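Long-range contacts in ATP-dependent DNA helicase PIF1 (Candida albicans, PDB 7OTJ), which probably couples ATP hydrolysis to 5'-to-3' unwinding of DNA, including G-quadruplexes, and so helps to keep the nuclear and mitochondrial genomes stable: residues Q276-F281 with V437-F442; L282-L287 with P443-W448; M296-F301 with E424-E429; K401-V406 with V420-Q425. All blocks are in the same frame, centred on the assembly; numbering follows the deposited sequence.

Interaction 1. Residues Q276-F281 with V437-F442. With nucleotides of chain C.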
# COMPACT_ATOMS: atom_id res chain seq x y z
N GLN A 276 -12.65 16.08 -11.60
CA GLN A 276 -11.76 16.02 -10.45
C GLN A 276 -11.90 14.70 -9.70
O GLN A 276 -10.95 14.24 -9.07
CB GLN A 276 -12.01 17.21 -9.53
CG GLN A 276 -11.69 18.56 -10.19
CD GLN A 276 -12.16 19.74 -9.36
OE1 GLN A 276 -13.06 19.61 -8.53
NE2 GLN A 276 -11.56 20.90 -9.59
N VAL A 277 -13.09 14.08 -9.75
CA VAL A 277 -13.25 12.75 -9.18
C VAL A 277 -12.52 11.71 -10.02
O VAL A 277 -11.82 10.84 -9.49
CB VAL A 277 -14.74 12.40 -9.04
CG1 VAL A 277 -14.91 10.90 -8.87
CG2 VAL A 277 -15.32 13.10 -7.86
N LEU A 278 -12.69 11.77 -11.34
CA LEU A 278 -12.07 10.77 -12.20
C LEU A 278 -10.55 10.81 -12.13
O LEU A 278 -9.90 9.77 -12.21
CB LEU A 278 -12.53 10.97 -13.64
CG LEU A 278 -13.95 10.50 -13.93
CD1 LEU A 278 -14.41 11.03 -15.28
CD2 LEU A 278 -13.99 8.98 -13.90
N THR A 279 -9.98 12.01 -11.94
CA THR A 279 -8.53 12.15 -11.92
C THR A 279 -7.89 11.23 -10.88
O THR A 279 -6.78 10.73 -11.09
CB THR A 279 -8.15 13.61 -11.68
OG1 THR A 279 -8.51 14.38 -12.83
CG2 THR A 279 -6.65 13.77 -11.44
N ASN A 280 -8.60 10.94 -9.79
CA ASN A 280 -8.03 10.17 -8.70
C ASN A 280 -8.41 8.69 -8.75
O ASN A 280 -8.06 7.95 -7.83
CB ASN A 280 -8.45 10.77 -7.36
CG ASN A 280 -7.76 12.08 -7.08
OD1 ASN A 280 -6.64 12.31 -7.53
ND2 ASN A 280 -8.43 12.95 -6.34
N PHE A 281 -9.08 8.24 -9.81
CA PHE A 281 -9.33 6.82 -9.98
C PHE A 281 -8.03 6.10 -10.31
O PHE A 281 -7.26 6.55 -11.16
CB PHE A 281 -10.35 6.57 -11.10
CG PHE A 281 -11.78 6.71 -10.67
CD1 PHE A 281 -12.12 7.47 -9.56
CD2 PHE A 281 -12.79 6.06 -11.37
CE1 PHE A 281 -13.44 7.60 -9.17
CE2 PHE A 281 -14.11 6.18 -10.97
CZ PHE A 281 -14.44 6.95 -9.87
N VAL A 437 -20.39 8.74 -10.51
CA VAL A 437 -19.35 8.74 -11.53
C VAL A 437 -19.01 7.28 -11.83
O VAL A 437 -18.95 6.45 -10.92
CB VAL A 437 -18.10 9.52 -11.09
CG1 VAL A 437 -17.00 9.36 -12.10
CG2 VAL A 437 -18.41 10.98 -10.90
N SER A 438 -18.82 6.97 -13.11
CA SER A 438 -18.46 5.62 -13.54
C SER A 438 -17.28 5.66 -14.51
O SER A 438 -17.26 6.48 -15.44
CB SER A 438 -19.66 4.93 -14.20
OG SER A 438 -19.32 3.61 -14.61
N ARG A 439 -16.34 4.74 -14.32
CA ARG A 439 -15.25 4.54 -15.27
C ARG A 439 -15.11 3.05 -15.54
O ARG A 439 -14.98 2.25 -14.61
CB ARG A 439 -13.91 5.09 -14.77
CG ARG A 439 -12.73 4.57 -15.60
CD ARG A 439 -11.42 5.27 -15.28
NE ARG A 439 -11.42 6.64 -15.77
CZ ARG A 439 -10.49 7.54 -15.47
NH1 ARG A 439 -9.45 7.23 -14.70
NH2 ARG A 439 -10.61 8.78 -15.93
N ILE A 440 -15.13 2.68 -16.82
CA ILE A 440 -14.97 1.30 -17.25
C ILE A 440 -13.62 1.20 -17.94
O ILE A 440 -13.34 1.93 -18.89
CB ILE A 440 -16.12 0.86 -18.18
CG1 ILE A 440 -17.46 0.97 -17.44
CG2 ILE A 440 -15.88 -0.56 -18.66
CD1 ILE A 440 -18.66 0.60 -18.28
N GLN A 441 -12.78 0.30 -17.43
CA GLN A 441 -11.43 0.11 -17.93
C GLN A 441 -10.97 -1.27 -17.52
O GLN A 441 -11.48 -1.85 -16.55
CB GLN A 441 -10.49 1.19 -17.39
CG GLN A 441 -9.04 1.09 -17.86
CD GLN A 441 -8.88 1.36 -19.34
OE1 GLN A 441 -9.13 0.49 -20.17
NE2 GLN A 441 -8.47 2.58 -19.67
N PHE A 442 -10.01 -1.80 -18.25
CA PHE A 442 -9.35 -3.02 -17.82
C PHE A 442 -8.58 -2.75 -16.53
O PHE A 442 -7.96 -1.70 -16.39
CB PHE A 442 -8.41 -3.54 -18.90
CG PHE A 442 -9.10 -3.90 -20.18
CD1 PHE A 442 -9.60 -5.17 -20.38
CD2 PHE A 442 -9.27 -2.95 -21.17
CE1 PHE A 442 -10.25 -5.50 -21.55
CE2 PHE A 442 -9.92 -3.27 -22.35
CZ PHE A 442 -10.41 -4.55 -22.54
P DT C 5 -8.60 5.19 -0.72
OP1 DT C 5 -9.21 3.93 -0.23
OP2 DT C 5 -7.89 5.21 -2.02
O5' DT C 5 -9.76 6.29 -0.70
C5' DT C 5 -10.69 6.31 0.38
C4' DT C 5 -12.12 6.47 -0.13
O4' DT C 5 -12.31 7.82 -0.61
C3' DT C 5 -12.51 5.54 -1.28
O3' DT C 5 -13.86 5.10 -1.13
C2' DT C 5 -12.33 6.43 -2.52
C1' DT C 5 -12.64 7.82 -1.99
N1 DT C 5 -11.85 8.90 -2.63
C2 DT C 5 -12.50 9.96 -3.22
O2 DT C 5 -13.71 10.07 -3.25
N3 DT C 5 -11.68 10.90 -3.78
C4 DT C 5 -10.29 10.89 -3.81
O4 DT C 5 -9.64 11.78 -4.34
C5 DT C 5 -9.67 9.75 -3.17
C7 DT C 5 -8.18 9.63 -3.14
C6 DT C 5 -10.47 8.82 -2.62
O HOH W 1 -7.46 8.55 -13.06

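Interaction 2. Residues L282-L287 with P443-W448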
# COMPACT_ATOMS: atom_id res chain seq x y z
N LEU A 282 -7.80 4.96 -9.65
CA LEU A 282 -6.60 4.17 -9.93
C LEU A 282 -6.61 3.62 -11.35
O LEU A 282 -5.58 3.61 -12.02
CB LEU A 282 -6.48 3.03 -8.92
CG LEU A 282 -5.28 2.09 -9.08
CD1 LEU A 282 -3.97 2.86 -9.03
CD2 LEU A 282 -5.30 0.99 -8.02
N ALA A 283 -7.77 3.16 -11.81
CA ALA A 283 -7.90 2.71 -13.18
C ALA A 283 -7.55 3.85 -14.13
O ALA A 283 -8.09 4.96 -13.97
CB ALA A 283 -9.31 2.20 -13.45
N PRO A 284 -6.69 3.64 -15.11
CA PRO A 284 -6.21 4.76 -15.93
C PRO A 284 -7.20 5.15 -17.02
O PRO A 284 -7.90 4.31 -17.59
CB PRO A 284 -4.91 4.22 -16.54
CG PRO A 284 -5.16 2.75 -16.63
CD PRO A 284 -5.96 2.39 -15.41
N GLN A 285 -7.23 6.45 -17.31
CA GLN A 285 -8.06 6.93 -18.40
C GLN A 285 -7.57 6.38 -19.74
O GLN A 285 -8.39 6.00 -20.60
CB GLN A 285 -8.08 8.45 -18.42
CG GLN A 285 -9.12 9.02 -19.36
CD GLN A 285 -8.95 10.50 -19.58
OE1 GLN A 285 -7.85 11.03 -19.42
NE2 GLN A 285 -10.03 11.18 -19.94
N VAL A 286 -6.26 6.36 -19.96
CA VAL A 286 -5.66 5.77 -21.15
C VAL A 286 -4.70 4.67 -20.71
O VAL A 286 -3.71 4.94 -20.02
CB VAL A 286 -4.93 6.83 -22.01
CG1 VAL A 286 -4.33 6.19 -23.26
CG2 VAL A 286 -5.88 7.96 -22.38
N LEU A 287 -4.99 3.43 -21.12
CA LEU A 287 -4.18 2.26 -20.80
C LEU A 287 -3.45 1.83 -22.06
O LEU A 287 -4.06 1.30 -23.00
CB LEU A 287 -5.05 1.12 -20.26
CG LEU A 287 -4.36 -0.21 -19.95
CD1 LEU A 287 -3.25 -0.02 -18.93
CD2 LEU A 287 -5.35 -1.24 -19.45
N PRO A 443 -8.62 -3.67 -15.57
CA PRO A 443 -7.96 -3.43 -14.27
C PRO A 443 -6.45 -3.66 -14.33
O PRO A 443 -5.90 -4.51 -13.63
CB PRO A 443 -8.67 -4.44 -13.36
CG PRO A 443 -8.99 -5.57 -14.27
CD PRO A 443 -9.36 -4.94 -15.59
N LEU A 444 -5.77 -2.85 -15.14
CA LEU A 444 -4.34 -3.02 -15.34
C LEU A 444 -3.66 -1.66 -15.42
O LEU A 444 -4.24 -0.69 -15.91
CB LEU A 444 -4.03 -3.80 -16.63
CG LEU A 444 -4.58 -5.23 -16.75
CD1 LEU A 444 -4.35 -5.76 -18.16
CD2 LEU A 444 -3.93 -6.15 -15.73
N ILE A 445 -2.44 -1.60 -14.88
CA ILE A 445 -1.54 -0.46 -15.04
C ILE A 445 -0.17 -1.02 -15.41
O ILE A 445 0.21 -2.10 -14.96
CB ILE A 445 -1.46 0.42 -13.78
CG1 ILE A 445 -1.03 -0.42 -12.58
CG2 ILE A 445 -2.78 1.13 -13.52
CD1 ILE A 445 -0.77 0.39 -11.35
N LEU A 446 0.57 -0.28 -16.24
CA LEU A 446 1.93 -0.67 -16.57
C LEU A 446 2.75 -0.66 -15.29
O LEU A 446 2.96 0.40 -14.69
CB LEU A 446 2.56 0.26 -17.60
CG LEU A 446 2.03 0.26 -19.04
CD1 LEU A 446 2.67 1.39 -19.84
CD2 LEU A 446 2.30 -1.08 -19.70
N ALA A 447 3.19 -1.84 -14.83
CA ALA A 447 3.73 -1.88 -13.47
C ALA A 447 5.18 -1.41 -13.42
O ALA A 447 5.46 -0.37 -12.84
CB ALA A 447 3.60 -3.30 -12.91
N TRP A 448 6.09 -2.11 -14.09
CA TRP A 448 7.47 -1.67 -14.31
C TRP A 448 8.06 -0.82 -13.19
O TRP A 448 8.97 -1.24 -12.48
CB TRP A 448 7.56 -0.92 -15.64
CG TRP A 448 8.02 -1.77 -16.79
CD1 TRP A 448 8.99 -2.73 -16.76
CD2 TRP A 448 7.51 -1.76 -18.13
NE1 TRP A 448 9.13 -3.30 -18.00
CE2 TRP A 448 8.23 -2.72 -18.86
CE3 TRP A 448 6.52 -1.02 -18.78
CZ2 TRP A 448 8.00 -2.97 -20.21
CZ3 TRP A 448 6.29 -1.26 -20.12
CH2 TRP A 448 7.02 -2.23 -20.82

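Interaction 3. Residues M296-F301 with E424-E429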
# COMPACT_ATOMS: atom_id res chain seq x y z
N MET A 296 0.29 -4.64 -13.63
CA MET A 296 -0.14 -4.99 -12.29
C MET A 296 -1.66 -5.00 -12.24
O MET A 296 -2.30 -4.03 -12.65
CB MET A 296 0.41 -4.00 -11.26
CG MET A 296 -0.35 -4.00 -9.94
SD MET A 296 0.39 -2.94 -8.69
CE MET A 296 -1.06 -2.26 -7.91
N CYS A 297 -2.22 -6.09 -11.73
CA CYS A 297 -3.66 -6.16 -11.53
C CYS A 297 -4.08 -5.22 -10.40
O CYS A 297 -3.40 -5.11 -9.38
CB CYS A 297 -4.07 -7.59 -11.20
SG CYS A 297 -5.82 -7.82 -10.93
N ILE A 298 -5.20 -4.52 -10.59
CA ILE A 298 -5.63 -3.56 -9.59
C ILE A 298 -7.02 -3.89 -9.03
O ILE A 298 -7.68 -3.02 -8.47
CB ILE A 298 -5.59 -2.12 -10.14
CG1 ILE A 298 -6.58 -1.97 -11.30
CG2 ILE A 298 -4.18 -1.76 -10.58
CD1 ILE A 298 -6.66 -0.56 -11.86
N LYS A 299 -7.46 -5.14 -9.17
CA LYS A 299 -8.72 -5.59 -8.58
C LYS A 299 -8.52 -6.99 -8.00
O LYS A 299 -7.76 -7.79 -8.55
CB LYS A 299 -9.86 -5.61 -9.60
CG LYS A 299 -11.20 -6.06 -9.03
CD LYS A 299 -12.35 -5.79 -9.98
CE LYS A 299 -12.64 -4.30 -10.11
NZ LYS A 299 -13.18 -3.66 -8.87
N ASN A 300 -9.19 -7.26 -6.88
CA ASN A 300 -9.18 -8.59 -6.26
C ASN A 300 -10.22 -9.45 -6.96
O ASN A 300 -11.39 -9.45 -6.61
CB ASN A 300 -9.44 -8.49 -4.77
CG ASN A 300 -8.41 -7.65 -4.04
OD1 ASN A 300 -7.42 -8.17 -3.52
ND2 ASN A 300 -8.64 -6.34 -3.99
N PHE A 301 -9.79 -10.20 -7.98
CA PHE A 301 -10.71 -11.11 -8.65
C PHE A 301 -10.86 -12.41 -7.88
O PHE A 301 -11.96 -12.77 -7.44
CB PHE A 301 -10.23 -11.39 -10.07
CG PHE A 301 -10.42 -10.25 -11.02
CD1 PHE A 301 -11.69 -9.87 -11.41
CD2 PHE A 301 -9.33 -9.56 -11.52
CE1 PHE A 301 -11.88 -8.82 -12.29
CE2 PHE A 301 -9.51 -8.51 -12.40
CZ PHE A 301 -10.78 -8.14 -12.78
N GLU A 424 -13.53 -3.77 -16.14
CA GLU A 424 -14.21 -3.65 -14.86
C GLU A 424 -14.74 -2.23 -14.69
O GLU A 424 -14.34 -1.32 -15.42
CB GLU A 424 -13.28 -3.99 -13.69
CG GLU A 424 -12.89 -5.45 -13.62
CD GLU A 424 -14.09 -6.34 -13.44
OE1 GLU A 424 -14.25 -7.29 -14.23
OE2 GLU A 424 -14.89 -6.09 -12.51
N GLN A 425 -15.65 -2.06 -13.74
CA GLN A 425 -16.25 -0.76 -13.47
C GLN A 425 -15.86 -0.27 -12.08
O GLN A 425 -15.97 -1.01 -11.10
CB GLN A 425 -17.77 -0.82 -13.60
CG GLN A 425 -18.45 0.54 -13.38
CD GLN A 425 -19.96 0.44 -13.26
OE1 GLN A 425 -20.50 -0.59 -12.90
NE2 GLN A 425 -20.63 1.54 -13.56
N TRP A 426 -15.40 0.98 -12.00
CA TRP A 426 -15.18 1.69 -10.75
C TRP A 426 -16.21 2.80 -10.65
O TRP A 426 -16.43 3.55 -11.61
CB TRP A 426 -13.77 2.26 -10.67
CG TRP A 426 -12.67 1.23 -10.57
CD1 TRP A 426 -12.03 0.82 -9.44
CD2 TRP A 426 -12.10 0.48 -11.65
NE1 TRP A 426 -11.09 -0.14 -9.74
CE2 TRP A 426 -11.12 -0.37 -11.09
CE3 TRP A 426 -12.33 0.43 -13.03
CZ2 TRP A 426 -10.36 -1.24 -11.87
CZ3 TRP A 426 -11.57 -0.44 -13.80
CH2 TRP A 426 -10.60 -1.26 -13.21
N THR A 427 -16.85 2.92 -9.49
CA THR A 427 -17.95 3.85 -9.31
C THR A 427 -17.71 4.70 -8.07
O THR A 427 -17.25 4.20 -7.04
CB THR A 427 -19.29 3.12 -9.16
OG1 THR A 427 -19.24 2.25 -8.03
CG2 THR A 427 -19.61 2.32 -10.41
N THR A 428 -17.95 6.00 -8.21
CA THR A 428 -18.25 6.85 -7.07
C THR A 428 -19.76 6.84 -6.86
O THR A 428 -20.52 7.08 -7.80
CB THR A 428 -17.73 8.27 -7.33
OG1 THR A 428 -16.30 8.27 -7.29
CG2 THR A 428 -18.25 9.23 -6.28
N GLU A 429 -20.19 6.57 -5.63
CA GLU A 429 -21.61 6.35 -5.38
C GLU A 429 -22.07 7.19 -4.20
O GLU A 429 -21.28 7.83 -3.51
CB GLU A 429 -21.92 4.87 -5.13
CG GLU A 429 -21.81 3.98 -6.36
CD GLU A 429 -22.18 2.53 -6.07
OE1 GLU A 429 -21.67 1.63 -6.78
OE2 GLU A 429 -22.97 2.29 -5.14

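Interaction 4. Residues K401-V406 with V420-Q425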
# COMPACT_ATOMS: atom_id res chain seq x y z
N LYS A 401 -12.88 -4.23 -29.15
CA LYS A 401 -12.85 -5.54 -29.79
C LYS A 401 -12.01 -6.60 -29.08
O LYS A 401 -12.24 -7.79 -29.31
CB LYS A 401 -12.36 -5.42 -31.24
CG LYS A 401 -13.35 -4.74 -32.17
CD LYS A 401 -12.86 -4.75 -33.61
CE LYS A 401 -13.89 -4.12 -34.52
NZ LYS A 401 -13.42 -4.06 -35.93
N LYS A 402 -11.04 -6.22 -28.24
CA LYS A 402 -9.93 -7.11 -27.91
C LYS A 402 -9.57 -7.05 -26.43
O LYS A 402 -9.39 -5.96 -25.88
CB LYS A 402 -8.69 -6.76 -28.74
CG LYS A 402 -8.70 -7.33 -30.15
CD LYS A 402 -7.56 -6.73 -30.96
CE LYS A 402 -7.43 -7.38 -32.33
NZ LYS A 402 -6.92 -8.78 -32.25
N TYR A 403 -9.43 -8.25 -25.78
CA TYR A 403 -8.99 -8.22 -24.40
C TYR A 403 -7.52 -8.60 -24.27
O TYR A 403 -7.01 -9.42 -25.05
CB TYR A 403 -9.83 -9.17 -23.53
CG TYR A 403 -11.28 -8.74 -23.36
CD1 TYR A 403 -11.73 -7.53 -23.86
CD2 TYR A 403 -12.18 -9.55 -22.69
CE1 TYR A 403 -13.05 -7.14 -23.70
CE2 TYR A 403 -13.49 -9.17 -22.52
CZ TYR A 403 -13.92 -7.97 -23.03
OH TYR A 403 -15.24 -7.60 -22.86
N PRO A 404 -6.81 -8.02 -23.31
CA PRO A 404 -5.42 -8.45 -23.05
C PRO A 404 -5.36 -9.86 -22.49
O PRO A 404 -6.18 -10.26 -21.66
CB PRO A 404 -4.92 -7.42 -22.02
CG PRO A 404 -5.83 -6.25 -22.17
CD PRO A 404 -7.17 -6.82 -22.53
N LEU A 405 -4.35 -10.60 -22.93
CA LEU A 405 -4.02 -11.91 -22.38
C LEU A 405 -2.81 -11.75 -21.48
O LEU A 405 -1.72 -11.41 -21.95
CB LEU A 405 -3.75 -12.92 -23.50
CG LEU A 405 -3.47 -14.35 -23.04
CD1 LEU A 405 -4.66 -14.89 -22.27
CD2 LEU A 405 -3.16 -15.23 -24.24
N VAL A 406 -2.99 -11.98 -20.18
CA VAL A 406 -1.99 -11.64 -19.18
C VAL A 406 -1.68 -12.87 -18.33
O VAL A 406 -2.60 -13.55 -17.86
CB VAL A 406 -2.44 -10.47 -18.29
CG1 VAL A 406 -1.34 -10.08 -17.33
CG2 VAL A 406 -2.84 -9.27 -19.15
N VAL A 420 -7.59 -14.18 -19.17
CA VAL A 420 -8.08 -13.15 -20.08
C VAL A 420 -8.70 -12.04 -19.25
O VAL A 420 -9.70 -12.25 -18.55
CB VAL A 420 -9.09 -13.73 -21.08
CG1 VAL A 420 -10.04 -14.71 -20.39
CG2 VAL A 420 -9.86 -12.61 -21.77
N VAL A 421 -8.13 -10.84 -19.33
CA VAL A 421 -8.48 -9.74 -18.45
C VAL A 421 -9.64 -8.96 -19.08
O VAL A 421 -9.46 -8.31 -20.11
CB VAL A 421 -7.28 -8.82 -18.18
CG1 VAL A 421 -7.68 -7.68 -17.27
CG2 VAL A 421 -6.13 -9.60 -17.59
N GLU A 422 -10.81 -9.02 -18.45
CA GLU A 422 -12.00 -8.31 -18.91
C GLU A 422 -12.06 -6.91 -18.29
O GLU A 422 -11.44 -6.64 -17.27
CB GLU A 422 -13.25 -9.11 -18.54
CG GLU A 422 -13.38 -10.43 -19.28
CD GLU A 422 -14.70 -11.12 -19.02
OE1 GLU A 422 -15.01 -11.37 -17.84
OE2 GLU A 422 -15.43 -11.41 -19.99
N PRO A 423 -12.81 -5.99 -18.90
CA PRO A 423 -12.96 -4.66 -18.30
C PRO A 423 -13.81 -4.70 -17.04
O PRO A 423 -14.70 -5.54 -16.89
CB PRO A 423 -13.63 -3.84 -19.41
CG PRO A 423 -14.35 -4.84 -20.23
CD PRO A 423 -13.49 -6.08 -20.21
N GLU A 424 -13.53 -3.77 -16.14
CA GLU A 424 -14.21 -3.65 -14.86
C GLU A 424 -14.74 -2.23 -14.69
O GLU A 424 -14.34 -1.32 -15.42
CB GLU A 424 -13.28 -3.99 -13.69
CG GLU A 424 -12.89 -5.45 -13.62
CD GLU A 424 -14.09 -6.34 -13.44
OE1 GLU A 424 -14.25 -7.29 -14.23
OE2 GLU A 424 -14.89 -6.09 -12.51
N GLN A 425 -15.65 -2.06 -13.74
CA GLN A 425 -16.25 -0.76 -13.47
C GLN A 425 -15.86 -0.27 -12.08
O GLN A 425 -15.97 -1.01 -11.10
CB GLN A 425 -17.77 -0.82 -13.60
CG GLN A 425 -18.45 0.54 -13.38
CD GLN A 425 -19.96 0.44 -13.26
OE1 GLN A 425 -20.50 -0.59 -12.90
NE2 GLN A 425 -20.63 1.54 -13.56

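Interaction 1. Residues Q276-F281 with V437-F442
Leu-278, near the end of helix 273-279, comes closest to strand 435-446 at Val-437, where the two CA atoms are 7.6 Å apart. That spacing leaves room for side chains between the backbones, and no direct hydrogen bond joins the segments. The helix ends in a turn in which the amides of Asn-280 and Phe-281 reach back to the carbonyls of Val-277 and Leu-278, and this brings the Phe-281 side chain to the strand as well. Val-437 fills the gap with both methyl groups: CG1 meets Leu-278 CD2 at 3.5 Å, while CG2 lies 4.0 Å from Val-277 CG1. A beta-branched residue suits this place because its two arms can serve two neighbours. Arg-439 works differently. Its CB sits at the edge of the Phe-281 ring, 3.7 Å from CD2, and a bend at chi3 (-70°) carries the guanidinium back along the helix end, where Leu-278 CD2 covers one face of it. In the guanidinium plane a water accepts from Arg-439 NH1 at 2.9 Å and lies within bonding distance of the carbonyl oxygens of Leu-278 and Phe-281, though it may not serve both at once. NH1 also bonds to Ala-283 O, and NH2 forms a salt bridge with Asp-265, so the buried charge is well provided for. On the far side, Asn-280 ND2 makes a weak hydrogen bond, 2.6 Å but bent, to O4 of thymidine 5 of chain C. The arrangement is a short helix laid on a strand of the antiparallel sheet to which the SH3-like 2B domain contributes, with its exit turn facing the bound DNA.

Interaction 2. Residues L282-L287 with P443-W448
Leu-287 meets Leu-444 in this contact, and it is best followed outward from its backbone. CG stands anti to the backbone nitrogen (chi1 177°), which swings the end of the side chain in toward the other segment although CB itself does not point there. CB still lies beyond contact distance; CG comes to 4.1 Å from Leu-444 O. At the fork the branches part: CD1 reaches the carbonyl of Leu-444 and lies 4.3 Å from Ile-445 CA, whereas CD2 rests 4.0 Å from Leu-444 CB. A leucine fits because its two methyls can both lie against the Leu-444 carbonyl, with one going on to the side chain. Pro-284 comes to the same carbonyl, its CD 3.6 Å from Leu-444 O. That CD also meets Ile-445 CG2 at 3.9 Å, the two side chains crossing at about a right angle, and the same methyl approaches Leu-282 O. A rigid proline ring offers this apolar surface while its nitrogen has no hydrogen to satisfy; its carbonyl is taken by Gln-441. No hydrogen bond links the segments; each is held by other strands. Leu-287 pairs through its backbone with Tyr-261 of strand 259-267, Pro-443 and Ile-445 pair with Ile-298 and Met-296, at the end of strand 294-297, and Leu-446 turns its side chain to Leu-251 of helix 240-253.

Interaction 3. Residues M296-F301 with E424-E429
Lys-299 is the centre of this contact, reaching Glu-424 with its methylenes and Trp-426 with its end. Its chain crosses that of Glu-424 at about a right angle, CE lying 3.6 Å from Glu-424 CB and CD 3.6 Å from Glu-424 OE2. Bends at both chi3 and chi4 then bring the ammonium to the pyrrole side of the indole, CE lying over one face toward the rim and NZ making an off-centre cation-pi contact, 4.6 Å from the centroid of the five-membered ring and 28° off its normal. NZ and Glu-424 OE2 are 4.7 Å apart, too far for a salt bridge, though the opposite charges probably still attract. Phe-301 and Glu-424 approach each other head-on: OE1 lies in the ring plane at its edge, 3.4 Å from CE1, and the ring and carboxylate planes are nearly perpendicular. The partly positive ring hydrogens suit such an approach. Phe-301 also offers a face to Lys-299 CG, which sits over the ring centre, so the lysine chain runs from one aromatic side chain to another. Ile-298 crosses the indole at about a right angle, CD1 3.8 Å from Trp-426 CZ2. In the next shell, Lys-299 N makes a weak hydrogen bond to Cys-297 SG, and Pro-443 touches the side chains of Ile-298, Phe-301 and Trp-426. Strand 424-429 and the end of strand 294-297 pair in succession with the same edge of strand 435-446, and these side chains fill the junction where one gives way to the other, in the antiparallel sheet that the SH3-like 2B domain helps to form.

Interaction 4. Residues K401-V406 with V420-Q425
Tyr-403 gives up more surface here than any other residue, and it does so by lying along four successive residues of the facing segment. With its CG anti to the carbonyl carbon (chi1 -68°), the ring extends over the backbone of Glu-422 and Pro-423. Pro-423 CD sits over one face in a CH-pi contact, 3.9 Å from the ring centroid and 29° off the normal, and Glu-422 CA lies over the same face. Proline suits the place because its CD hydrogens, next to the ring nitrogen, are slightly polarised toward an electron-rich ring. Glu-422 adds its CG, 3.5 Å from Tyr-403 CE2. Val-420 comes to the edge instead, its CG2 in the ring plane, 3.9 Å from Tyr-403 CD2, while Val-421 O lies 3.5 Å from Tyr-403 CB. Val-421, second in buried surface, uses both backbone and side chain. Its amide donates to Pro-404 O in a nearly straight hydrogen bond (3.1 Å, 171°), and its CG2 meets Val-406 CG2 at 3.7 Å. Beside this bond Leu-405 and Val-420 form an antiparallel non-hydrogen-bonded pair, their CA atoms 4.8 Å apart, which places the contact at the open end of the hairpin of strands 404-409 and 416-420. Phe-442, from strand 435-446, meets the Tyr-403 ring with the planes steeply inclined. Chemically, a single backbone bond is made between these two segments, the Val-406 and Val-419 pairing next to it continuing the ladder. Past the last paired residues, Tyr-403 lies against the turn into strand 424-429 through apolar and CH-pi contacts.

How the interactions relate
From the N terminus, residues 276-281 start interaction 1 and, directly after them, 282-287 start interaction 2. Their partners on strand 435-446 follow in the same order, so these two long loops cross. Residues 296-301 then begin interaction 3, whose loop closes at 424-429, within both of those spans. Interaction 4 is the short hairpin closure, from 401-406 to 420-425; it falls inside the two long loops and ends on the same part of the chain as interaction 3, sharing Glu-424 and Gln-425. Strand 435-446 is the common thread: together the contacts bind helix 273-279, strands 286-289, 294-297 and 424-429, and the hairpin into one antiparallel unit.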